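Local coordinates for protein restriction endonuclease THAI (Thermoplasma acidophilum, PDB 3NDH) that probably cleaves double-stranded DNA as a type II restriction endonuclease, holding its substrate as a two-subunit enzyme that intercalates into the duplex without flipping bases, at residues P38-L43 against E63-S68; L46-A51 against M56-L61; G148-P153 against E191-E196. One frame throughout, in Å; residues are numbered along the deposited sequence. Where two conformers were deposited one is given.

In the fold
Interactions 1 and 2 share helix 58-74 and lie about 11 Å apart, centre to centre. In sequence, both segments of interaction 2 fall between those of interaction 1: helix 27-46, strand 49-50, a turn back, then helix 58-74. Interaction 1 joins 38-43, in the second half of helix 27-46, to 63-68 of helix 58-74, while interaction 2 sits where the first helix ends and the second begins, at the DNA. Both touch the second subunit. Interaction 3 comes later and joins strand 146-152 to helix 186-194, its centre about 20 Å from that of interaction 1 and 25 Å from that of interaction 2. It lies across the chain's centre from interaction 2, away from the DNA.

Interaction 1. Residues P38-L43 against E63-S68; sequences PYMFQL and ERIISS
Ile-65 reaches across to Met-40 and Phe-41, and its atoms divide the work between them. CB lies 4.1 Å from CE1 of Phe-41. CG1 lies beside the backbone N (chi1 -70°), which puts CG2 anti to that N and at the edge of the Phe-41 ring, close to its plane. Met-40 is modelled in two conformers, so the approach of its SD to CG2 is uncertain. The CG1 branch leads to CD1, 3.5 Å from the carbonyl O of Met-40 and 4.0 Å from CD1 of Phe-41. The two segments belong to helices 27-46 and 58-74, whose local axes run at 144° and come no closer than 10.5 Å, so side chains bridge the interval. This pair rests on the central sheet of what is probably a PD-(D/E)XK nuclease fold: Phe-41 and Ile-66 both touch Val-139 of strand 135-141. Ile-66 adds its CD1, 4.3 Å from CZ of Phe-41. Trp-222 of the second subunit packs on Met-40 and donates from NE1 to the carbonyl O of Ile-65. Within helix 58-74, OG and N of Ser-68 reach the carbonyl O of Arg-64 from opposite faces of its plane, OG at 2.7 Å.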
loop_
_atom_site.group_PDB
_atom_site.type_symbol
_atom_site.label_atom_id
_atom_site.label_comp_id
_atom_site.label_asym_id
_atom_site.label_seq_id
_atom_site.Cartn_x
_atom_site.Cartn_y
_atom_site.Cartn_z
ATOM N N PRO A 38 18.130 1.489 -9.861
ATOM C CA PRO A 38 18.330 1.556 -8.407
ATOM C C PRO A 38 17.948 2.899 -7.772
ATOM O O PRO A 38 17.243 2.921 -6.756
ATOM C CB PRO A 38 19.817 1.218 -8.251
ATOM C CG PRO A 38 20.122 0.388 -9.446
ATOM C CD PRO A 38 19.344 1.039 -10.556
ATOM N N TYR A 39 18.380 4.008 -8.372
ATOM C CA TYR A 39 18.022 5.336 -7.890
ATOM C C TYR A 39 16.505 5.536 -7.807
ATOM O O TYR A 39 15.976 5.974 -6.780
ATOM C CB TYR A 39 18.687 6.420 -8.753
ATOM C CG TYR A 39 18.222 7.833 -8.452
ATOM C CD1 TYR A 39 18.578 8.471 -7.276
ATOM C CD2 TYR A 39 17.362 8.489 -9.315
ATOM C CE1 TYR A 39 18.100 9.771 -6.992
ATOM C CE2 TYR A 39 16.908 9.778 -9.059
ATOM C CZ TYR A 39 17.286 10.411 -7.917
ATOM O OH TYR A 39 16.825 11.695 -7.657
ATOM N N MET A 40 15.806 5.191 -8.881
ATOM C CA MET A 40 14.351 5.351 -8.917
ATOM C C MET A 40 13.686 4.498 -7.842
ATOM O O MET A 40 12.775 4.949 -7.142
ATOM C CB MET A 40 13.789 4.977 -10.284
ATOM C CG MET A 40 14.352 5.817 -11.398
ATOM S SD MET A 40 13.128 6.097 -12.700
ATOM C CE MET A 40 14.260 6.656 -13.967
ATOM N N PHE A 41 14.143 3.257 -7.705
ATOM C CA PHE A 41 13.602 2.370 -6.672
ATOM C C PHE A 41 13.959 2.842 -5.274
ATOM O O PHE A 41 13.193 2.603 -4.334
ATOM C CB PHE A 41 14.019 0.927 -6.922
ATOM C CG PHE A 41 13.078 0.156 -7.819
ATOM C CD1 PHE A 41 12.337 0.778 -8.815
ATOM C CD2 PHE A 41 12.929 -1.215 -7.652
ATOM C CE1 PHE A 41 11.467 0.039 -9.613
ATOM C CE2 PHE A 41 12.098 -1.939 -8.460
ATOM C CZ PHE A 41 11.336 -1.306 -9.423
ATOM N N GLN A 42 15.080 3.534 -5.125
ATOM C CA GLN A 42 15.404 4.114 -3.836
ATOM C C GLN A 42 14.442 5.268 -3.494
ATOM O O GLN A 42 14.019 5.417 -2.342
ATOM C CB GLN A 42 16.862 4.567 -3.831
ATOM C CG GLN A 42 17.333 4.945 -2.450
ATOM C CD GLN A 42 18.811 5.183 -2.363
ATOM O OE1 GLN A 42 19.560 4.881 -3.287
ATOM N NE2 GLN A 42 19.244 5.757 -1.246
ATOM N N LEU A 43 14.097 6.089 -4.482
ATOM C CA LEU A 43 13.086 7.142 -4.284
ATOM C C LEU A 43 11.762 6.495 -3.899
ATOM O O LEU A 43 11.084 6.953 -2.989
ATOM C CB LEU A 43 12.904 7.989 -5.529
ATOM C CG LEU A 43 14.102 8.804 -6.024
ATOM C CD1 LEU A 43 13.708 9.600 -7.250
ATOM C CD2 LEU A 43 14.652 9.710 -4.943
ATOM N N GLU A 63 5.800 -0.272 -9.396
ATOM C CA GLU A 63 5.020 -0.619 -10.591
ATOM C C GLU A 63 4.847 0.598 -11.485
ATOM O O GLU A 63 5.009 0.492 -12.703
ATOM C CB GLU A 63 3.660 -1.150 -10.178
ATOM C CG GLU A 63 2.754 -1.585 -11.322
ATOM C CD GLU A 63 1.324 -1.545 -10.858
ATOM O OE1 GLU A 63 0.972 -2.216 -9.840
ATOM O OE2 GLU A 63 0.541 -0.786 -11.481
ATOM N N ARG A 64 4.557 1.758 -10.894
ATOM C CA ARG A 64 4.457 2.994 -11.675
ATOM C C ARG A 64 5.727 3.280 -12.462
ATOM O O ARG A 64 5.684 3.712 -13.602
ATOM C CB ARG A 64 4.149 4.196 -10.780
ATOM C CG ARG A 64 2.761 4.236 -10.268
ATOM C CD ARG A 64 2.389 5.647 -9.825
ATOM N NE ARG A 64 1.263 5.591 -8.931
ATOM C CZ ARG A 64 1.203 6.212 -7.762
ATOM N NH1 ARG A 64 2.189 7.005 -7.360
ATOM N NH2 ARG A 64 0.127 6.065 -7.021
ATOM N N ILE A 65 6.867 3.046 -11.815
ATOM C CA ILE A 65 8.170 3.274 -12.421
ATOM C C ILE A 65 8.365 2.349 -13.625
ATOM O O ILE A 65 8.866 2.765 -14.685
ATOM C CB ILE A 65 9.308 3.101 -11.391
ATOM C CG1 ILE A 65 9.257 4.257 -10.389
ATOM C CG2 ILE A 65 10.669 3.046 -12.061
ATOM C CD1 ILE A 65 9.986 4.041 -9.051
ATOM N N ILE A 66 7.976 1.084 -13.486
ATOM C CA ILE A 66 8.126 0.141 -14.588
ATOM C C ILE A 66 7.149 0.462 -15.710
ATOM O O ILE A 66 7.523 0.450 -16.884
ATOM C CB ILE A 66 7.982 -1.325 -14.097
ATOM C CG1 ILE A 66 9.078 -1.683 -13.075
ATOM C CG2 ILE A 66 7.980 -2.307 -15.262
ATOM C CD1 ILE A 66 10.511 -1.553 -13.607
ATOM N N SER A 67 5.896 0.772 -15.379
ATOM C CA SER A 67 4.965 1.189 -16.437
ATOM C C SER A 67 5.465 2.427 -17.189
ATOM O O SER A 67 5.266 2.564 -18.389
ATOM C CB SER A 67 3.589 1.472 -15.864
ATOM O OG SER A 67 3.025 0.289 -15.293
ATOM N N SER A 68 6.103 3.328 -16.455
ATOM C CA SER A 68 6.661 4.540 -17.033
ATOM C C SER A 68 7.833 4.265 -17.967
ATOM O O SER A 68 8.042 5.003 -18.949
ATOM C CB SER A 68 7.061 5.518 -15.942
ATOM O OG SER A 68 5.913 5.926 -15.212
#

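Interaction 2. Residues L46-A51 against M56-L61; sequences LESSRA and MEVGSL. With nucleotides of chain C; nucleotides of chain D.
Ser-48 and Val-58 bring the two backbones together, with 5.2 Å between their CA atoms, where the loop after helix 27-46 faces the beginning of helix 58-74. Ser-48 points its CB at Val-58, 3.8 Å from that residue's CB, and its OG lies beside CD2 of Leu-61. That hydroxyl is occupied by a hydrogen bond with the carbonyl O of Ala-44, so its role toward Val-58 and Leu-61 is one of packing. Glu-47 crosses Leu-61 at about a right angle, its CB 4.0 Å from Leu-61 CD2, while its OE2 forms a salt bridge with Arg-217 of the second subunit. Glu-57 turns toward the DNA: CG sits between the backbone N and the carbonyl carbon (chi1 70°), and the bent chain brings OE1 to 3.3 Å from N2 of DG6 of chain D, a weak hydrogen bond at 151°. That guanine pairs with DC7 of chain C. Next to it, Met-56 enters from the minor-groove side and lies between successive bases of chain C. Its SD is 3.4 Å from C2 of DG8, and the bend at chi3 (69°) carries CE to 3.6 Å from N3 of DC7. An alanine here would remove the atoms between the two bases and would probably let DC7 and DG8 close up again. Gly-59 brings its CA to 3.2 Å from O3' of DC7, where a side chain would collide with the backbone of the DNA. Met-56 is thus the intercalating side chain, and Gly-59 lets the start of helix 58-74 come close to the DNA backbone beside it, in the specific ThaI-DNA complex, which intercalates without base flipping.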
loop_
_atom_site.group_PDB
_atom_site.type_symbol
_atom_site.label_atom_id
_atom_site.label_comp_id
_atom_site.label_asym_id
_atom_site.label_seq_id
_atom_site.Cartn_x
_atom_site.Cartn_y
_atom_site.Cartn_z
ATOM N N LEU A 46 11.988 5.464 -0.236
ATOM C CA LEU A 46 12.000 6.635 0.630
ATOM C C LEU A 46 10.612 7.237 0.812
ATOM O O LEU A 46 10.348 7.871 1.851
ATOM C CB LEU A 46 12.961 7.690 0.080
ATOM C CG LEU A 46 14.437 7.353 0.293
ATOM C CD1 LEU A 46 15.324 8.295 -0.487
ATOM C CD2 LEU A 46 14.758 7.459 1.759
ATOM N N GLU A 47 9.728 7.012 -0.133
ATOM C CA GLU A 47 8.360 7.500 -0.096
ATOM C C GLU A 47 7.365 6.455 0.419
ATOM O O GLU A 47 6.179 6.736 0.505
ATOM C CB GLU A 47 7.979 7.962 -1.496
ATOM C CG GLU A 47 8.870 9.157 -1.902
ATOM C CD GLU A 47 8.689 9.611 -3.303
ATOM O OE1 GLU A 47 7.569 9.464 -3.831
ATOM O OE2 GLU A 47 9.674 10.164 -3.853
ATOM N N SER A 48 7.840 5.280 0.801
ATOM C CA SER A 48 6.967 4.178 1.163
ATOM C C SER A 48 7.432 3.476 2.426
ATOM O O SER A 48 7.273 2.270 2.544
ATOM C CB SER A 48 6.944 3.130 0.061
ATOM O OG SER A 48 6.636 3.672 -1.213
ATOM N N SER A 49 8.019 4.232 3.347
ATOM C CA SER A 49 8.600 3.659 4.557
ATOM C C SER A 49 8.089 4.362 5.813
ATOM O O SER A 49 7.325 5.330 5.739
ATOM C CB SER A 49 10.124 3.767 4.501
ATOM O OG SER A 49 10.656 2.972 3.453
ATOM N N ARG A 50 8.468 3.830 6.967
ATOM C CA ARG A 50 8.314 4.533 8.217
ATOM C C ARG A 50 9.387 3.964 9.115
ATOM O O ARG A 50 9.536 2.756 9.202
ATOM C CB ARG A 50 6.903 4.383 8.775
ATOM C CG ARG A 50 6.554 5.458 9.811
ATOM C CD ARG A 50 5.123 5.354 10.286
ATOM N NE ARG A 50 4.993 4.163 11.111
ATOM C CZ ARG A 50 3.849 3.596 11.462
ATOM N NH1 ARG A 50 2.709 4.106 11.031
ATOM N NH2 ARG A 50 3.840 2.502 12.193
ATOM N N ALA A 51 10.104 4.850 9.818
ATOM C CA ALA A 51 11.274 4.471 10.633
ATOM C C ALA A 51 12.291 3.657 9.828
ATOM O O ALA A 51 12.909 2.733 10.361
ATOM C CB ALA A 51 10.845 3.706 11.875
ATOM N N MET A 56 4.912 -2.738 2.240
ATOM C CA MET A 56 4.499 -3.532 1.081
ATOM C C MET A 56 4.023 -2.663 -0.054
ATOM O O MET A 56 4.229 -3.012 -1.233
ATOM C CB MET A 56 3.363 -4.495 1.476
ATOM C CG MET A 56 3.837 -5.615 2.358
ATOM S SD MET A 56 2.524 -6.689 2.899
ATOM C CE MET A 56 2.075 -7.495 1.384
ATOM N N GLU A 57 3.449 -1.506 0.278
ATOM C CA GLU A 57 2.919 -0.602 -0.715
ATOM C C GLU A 57 4.003 -0.004 -1.608
ATOM O O GLU A 57 3.691 0.599 -2.640
ATOM C CB GLU A 57 2.048 0.482 -0.067
ATOM C CG GLU A 57 2.777 1.495 0.753
ATOM C CD GLU A 57 2.965 1.140 2.211
ATOM O OE1 GLU A 57 2.935 -0.043 2.583
ATOM O OE2 GLU A 57 3.172 2.094 3.017
ATOM N N VAL A 58 5.271 -0.165 -1.259
ATOM C CA VAL A 58 6.351 0.202 -2.187
ATOM C C VAL A 58 6.160 -0.443 -3.538
ATOM O O VAL A 58 6.559 0.127 -4.547
ATOM C CB VAL A 58 7.742 -0.146 -1.602
ATOM C CG1 VAL A 58 8.001 -1.663 -1.617
ATOM C CG2 VAL A 58 8.850 0.634 -2.317
ATOM N N GLY A 59 5.587 -1.638 -3.576
ATOM C CA GLY A 59 5.367 -2.339 -4.828
ATOM C C GLY A 59 4.493 -1.566 -5.786
ATOM O O GLY A 59 4.692 -1.598 -7.004
ATOM N N SER A 60 3.522 -0.846 -5.248
ATOM C CA SER A 60 2.603 -0.099 -6.086
ATOM C C SER A 60 3.318 1.072 -6.754
ATOM O O SER A 60 3.084 1.402 -7.916
ATOM C CB SER A 60 1.426 0.357 -5.215
ATOM O OG SER A 60 0.808 -0.739 -4.520
ATOM N N LEU A 61 4.251 1.684 -6.029
ATOM C CA LEU A 61 5.035 2.758 -6.584
ATOM C C LEU A 61 6.116 2.266 -7.572
ATOM O O LEU A 61 6.334 2.851 -8.624
ATOM C CB LEU A 61 5.621 3.577 -5.426
ATOM C CG LEU A 61 6.250 4.928 -5.744
ATOM C CD1 LEU A 61 5.364 5.801 -6.651
ATOM C CD2 LEU A 61 6.584 5.669 -4.447
ATOM P P DC C 7 -0.863 -6.566 -7.434
ATOM O OP1 DC C 7 -0.277 -6.241 -8.739
ATOM O OP2 DC C 7 -1.063 -7.991 -7.047
ATOM O "O5'" DC C 7 0.007 -5.859 -6.307
ATOM C "C5'" DC C 7 0.648 -4.616 -6.550
ATOM C "C4'" DC C 7 1.362 -4.166 -5.300
ATOM O "O4'" DC C 7 0.401 -4.064 -4.232
ATOM C "C3'" DC C 7 2.403 -5.143 -4.761
ATOM O "O3'" DC C 7 3.652 -4.966 -5.475
ATOM C "C2'" DC C 7 2.490 -4.721 -3.299
ATOM C "C1'" DC C 7 1.106 -4.106 -2.997
ATOM N N1 DC C 7 0.285 -4.847 -2.020
ATOM C C2 DC C 7 0.259 -4.401 -0.696
ATOM O O2 DC C 7 0.825 -3.333 -0.412
ATOM N N3 DC C 7 -0.390 -5.128 0.241
ATOM C C4 DC C 7 -1.020 -6.252 -0.108
ATOM N N4 DC C 7 -1.594 -6.971 0.862
ATOM C C5 DC C 7 -1.075 -6.695 -1.464
ATOM C C6 DC C 7 -0.418 -5.966 -2.383
ATOM P P DG C 8 4.705 -6.190 -5.612
ATOM O OP1 DG C 8 5.623 -5.859 -6.730
ATOM O OP2 DG C 8 3.939 -7.464 -5.639
ATOM O "O5'" DG C 8 5.548 -6.144 -4.256
ATOM C "C5'" DG C 8 5.210 -6.963 -3.129
ATOM C "C4'" DG C 8 6.105 -6.621 -1.958
ATOM O "O4'" DG C 8 5.535 -7.102 -0.717
ATOM C "C3'" DG C 8 7.530 -7.174 -2.005
ATOM O "O3'" DG C 8 8.388 -6.179 -1.420
ATOM C "C2'" DG C 8 7.419 -8.419 -1.137
ATOM C "C1'" DG C 8 6.489 -7.918 -0.046
ATOM N N9 DG C 8 5.760 -8.941 0.690
ATOM C C8 DG C 8 5.230 -10.113 0.200
ATOM N N7 DG C 8 4.607 -10.810 1.110
ATOM C C5 DG C 8 4.739 -10.058 2.271
ATOM C C6 DG C 8 4.264 -10.300 3.591
ATOM O O6 DG C 8 3.629 -11.273 4.019
ATOM N N1 DG C 8 4.609 -9.263 4.455
ATOM C C2 DG C 8 5.322 -8.143 4.098
ATOM N N2 DG C 8 5.547 -7.246 5.068
ATOM N N3 DG C 8 5.782 -7.918 2.881
ATOM C C4 DG C 8 5.450 -8.906 2.025
ATOM P P DG D 6 -1.079 -5.115 11.845
ATOM O OP1 DG D 6 -1.758 -4.527 13.011
ATOM O OP2 DG D 6 -1.764 -6.160 11.058
ATOM O "O5'" DG D 6 -0.637 -3.962 10.842
ATOM C "C5'" DG D 6 0.395 -3.044 11.200
ATOM C "C4'" DG D 6 0.796 -2.217 10.000
ATOM O "O4'" DG D 6 1.317 -3.078 8.970
ATOM C "C3'" DG D 6 -0.352 -1.470 9.329
ATOM O "O3'" DG D 6 -0.523 -0.202 9.960
ATOM C "C2'" DG D 6 0.149 -1.300 7.908
ATOM C "C1'" DG D 6 0.972 -2.565 7.683
ATOM N N9 DG D 6 0.325 -3.643 6.939
ATOM C C8 DG D 6 -0.218 -4.783 7.469
ATOM N N7 DG D 6 -0.638 -5.617 6.561
ATOM C C5 DG D 6 -0.370 -4.981 5.360
ATOM C C6 DG D 6 -0.573 -5.417 4.035
ATOM O O6 DG D 6 -1.005 -6.504 3.646
ATOM N N1 DG D 6 -0.187 -4.454 3.109
ATOM C C2 DG D 6 0.345 -3.231 3.418
ATOM N N2 DG D 6 0.637 -2.444 2.372
ATOM N N3 DG D 6 0.571 -2.819 4.659
ATOM C C4 DG D 6 0.194 -3.742 5.573
#

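Interaction 3. Residues G148-P153 against E191-E196; sequences GVYYIP and EIMTDE
The carbonyl O of Ile-192 takes a hydrogen bond from OG1 of Thr-198, and CG2 of Ile-152 closes on the same oxygen at 3.7 Å. Near the end of its helix, this carbonyl is thus satisfied by a side chain from the following loop and shielded by a methyl of the strand. The two isoleucines cross at about a right angle: CG2 of Ile-152 lies 3.9 Å from CB of Ile-192, while CD1 of Ile-152 reaches forward to CG of Met-193, 4.0 Å away. Met-193 then runs on toward Tyr-150. Its chain is extended as far as SD and bends at chi3 (69°), which lays CE over one face of the Tyr-150 ring. The methyl makes a CH-pi contact, 3.7 Å from the ring centroid and 20° off the normal, displaced toward the rim, with CE2 as near as 3.5 Å to CE. SD stands farther above the same ring, a Met-aromatic contact in which the methyl does the touching. Leu-138 of strand 135-141 also packs on Met-193, and Ile-160 of helix 154-164 on Ile-192. Tyr-150 and Ile-152, alternate residues of strand 146-152, turn the same way, and helix 186-194 lies against them: a helix packed on one face of the mixed central sheet, as in the alpha/beta core of PD-(D/E)XK nucleases.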
loop_
_atom_site.group_PDB
_atom_site.type_symbol
_atom_site.label_atom_id
_atom_site.label_comp_id
_atom_site.label_asym_id
_atom_site.label_seq_id
_atom_site.Cartn_x
_atom_site.Cartn_y
_atom_site.Cartn_z
ATOM N N GLY A 148 18.324 -8.128 -10.936
ATOM C CA GLY A 148 17.972 -7.953 -12.345
ATOM C C GLY A 148 16.499 -7.748 -12.547
ATOM O O GLY A 148 15.696 -7.966 -11.632
ATOM N N VAL A 149 16.175 -7.361 -13.772
ATOM C CA VAL A 149 14.798 -7.316 -14.205
ATOM C C VAL A 149 14.631 -8.375 -15.253
ATOM O O VAL A 149 15.482 -8.521 -16.138
ATOM C CB VAL A 149 14.356 -5.926 -14.695
ATOM C CG1 VAL A 149 15.204 -5.405 -15.787
ATOM C CG2 VAL A 149 12.889 -5.948 -15.135
ATOM N N TYR A 150 13.534 -9.111 -15.145
ATOM C CA TYR A 150 13.271 -10.286 -15.976
ATOM C C TYR A 150 11.969 -10.137 -16.717
ATOM O O TYR A 150 10.962 -9.727 -16.139
ATOM C CB TYR A 150 13.176 -11.531 -15.094
ATOM C CG TYR A 150 14.462 -11.896 -14.411
ATOM C CD1 TYR A 150 15.251 -12.924 -14.899
ATOM C CD2 TYR A 150 14.905 -11.208 -13.286
ATOM C CE1 TYR A 150 16.448 -13.258 -14.294
ATOM C CE2 TYR A 150 16.107 -11.532 -12.684
ATOM C CZ TYR A 150 16.856 -12.565 -13.181
ATOM O OH TYR A 150 18.050 -12.899 -12.574
ATOM N N TYR A 151 12.009 -10.484 -18.005
ATOM C CA TYR A 151 10.814 -10.661 -18.834
ATOM C C TYR A 151 10.584 -12.165 -18.967
ATOM O O TYR A 151 11.379 -12.863 -19.579
ATOM C CB TYR A 151 10.985 -10.014 -20.223
ATOM C CG TYR A 151 10.014 -10.476 -21.291
ATOM C CD1 TYR A 151 8.679 -10.761 -20.999
ATOM C CD2 TYR A 151 10.443 -10.625 -22.600
ATOM C CE1 TYR A 151 7.813 -11.201 -21.988
ATOM C CE2 TYR A 151 9.582 -11.057 -23.592
ATOM C CZ TYR A 151 8.265 -11.338 -23.260
ATOM O OH TYR A 151 7.390 -11.779 -24.251
ATOM N N ILE A 152 9.509 -12.635 -18.343
ATOM C CA ILE A 152 9.167 -14.045 -18.307
ATOM C C ILE A 152 7.877 -14.207 -19.111
ATOM O O ILE A 152 6.800 -13.901 -18.612
ATOM C CB ILE A 152 8.997 -14.535 -16.852
ATOM C CG1 ILE A 152 10.264 -14.229 -16.024
ATOM C CG2 ILE A 152 8.720 -16.024 -16.857
ATOM C CD1 ILE A 152 10.173 -14.528 -14.545
ATOM N N PRO A 153 7.990 -14.653 -20.369
ATOM C CA PRO A 153 6.802 -14.811 -21.206
ATOM C C PRO A 153 5.748 -15.725 -20.582
ATOM O O PRO A 153 6.078 -16.659 -19.854
ATOM C CB PRO A 153 7.350 -15.419 -22.499
ATOM C CG PRO A 153 8.788 -15.044 -22.530
ATOM C CD PRO A 153 9.223 -14.993 -21.093
ATOM N N GLU A 191 12.673 -21.858 -11.754
ATOM C CA GLU A 191 12.552 -22.436 -13.083
ATOM C C GLU A 191 12.063 -21.420 -14.129
ATOM O O GLU A 191 12.623 -21.351 -15.217
ATOM C CB GLU A 191 11.667 -23.685 -13.039
ATOM C CG GLU A 191 12.376 -24.861 -12.354
ATOM C CD GLU A 191 11.532 -26.109 -12.249
ATOM O OE1 GLU A 191 10.525 -26.225 -12.964
ATOM O OE2 GLU A 191 11.901 -27.014 -11.469
ATOM N N ILE A 192 11.056 -20.609 -13.813
ATOM C CA ILE A 192 10.619 -19.600 -14.792
ATOM C C ILE A 192 11.653 -18.481 -15.008
ATOM O O ILE A 192 11.776 -17.942 -16.103
ATOM C CB ILE A 192 9.208 -19.029 -14.499
ATOM C CG1 ILE A 192 9.155 -18.196 -13.212
ATOM C CG2 ILE A 192 8.178 -20.178 -14.461
ATOM C CD1 ILE A 192 7.820 -17.518 -13.017
ATOM N N MET A 193 12.415 -18.152 -13.967
ATOM C CA MET A 193 13.442 -17.104 -14.091
ATOM C C MET A 193 14.639 -17.516 -14.935
ATOM O O MET A 193 15.270 -16.669 -15.583
ATOM C CB MET A 193 13.927 -16.662 -12.710
ATOM C CG MET A 193 12.919 -15.871 -11.913
ATOM S SD MET A 193 13.569 -15.402 -10.316
ATOM C CE MET A 193 14.809 -14.197 -10.793
ATOM N N THR A 194 14.939 -18.810 -14.937
ATOM C CA THR A 194 16.149 -19.323 -15.593
ATOM C C THR A 194 15.911 -20.019 -16.937
ATOM O O THR A 194 16.872 -20.433 -17.596
ATOM C CB THR A 194 16.939 -20.242 -14.638
ATOM O OG1 THR A 194 16.117 -21.342 -14.230
ATOM C CG2 THR A 194 17.416 -19.464 -13.409
ATOM N N ASP A 195 14.654 -20.142 -17.357
ATOM C CA ASP A 195 14.334 -20.675 -18.681
ATOM C C ASP A 195 15.113 -19.918 -19.746
ATOM O O ASP A 195 15.271 -18.698 -19.651
ATOM C CB ASP A 195 12.832 -20.555 -18.961
ATOM C CG ASP A 195 12.388 -21.343 -20.185
ATOM O OD1 ASP A 195 12.624 -20.917 -21.336
ATOM O OD2 ASP A 195 11.753 -22.394 -19.991
ATOM N N GLU A 196 15.581 -20.635 -20.765
ATOM C CA GLU A 196 16.332 -20.036 -21.862
ATOM C C GLU A 196 15.553 -18.906 -22.545
ATOM O O GLU A 196 16.152 -17.936 -23.002
ATOM C CB GLU A 196 16.706 -21.112 -22.893
ATOM C CG GLU A 196 17.804 -20.708 -23.864
ATOM C CD GLU A 196 17.326 -19.829 -25.014
ATOM O OE1 GLU A 196 16.152 -19.943 -25.432
ATOM O OE2 GLU A 196 18.143 -19.015 -25.502
#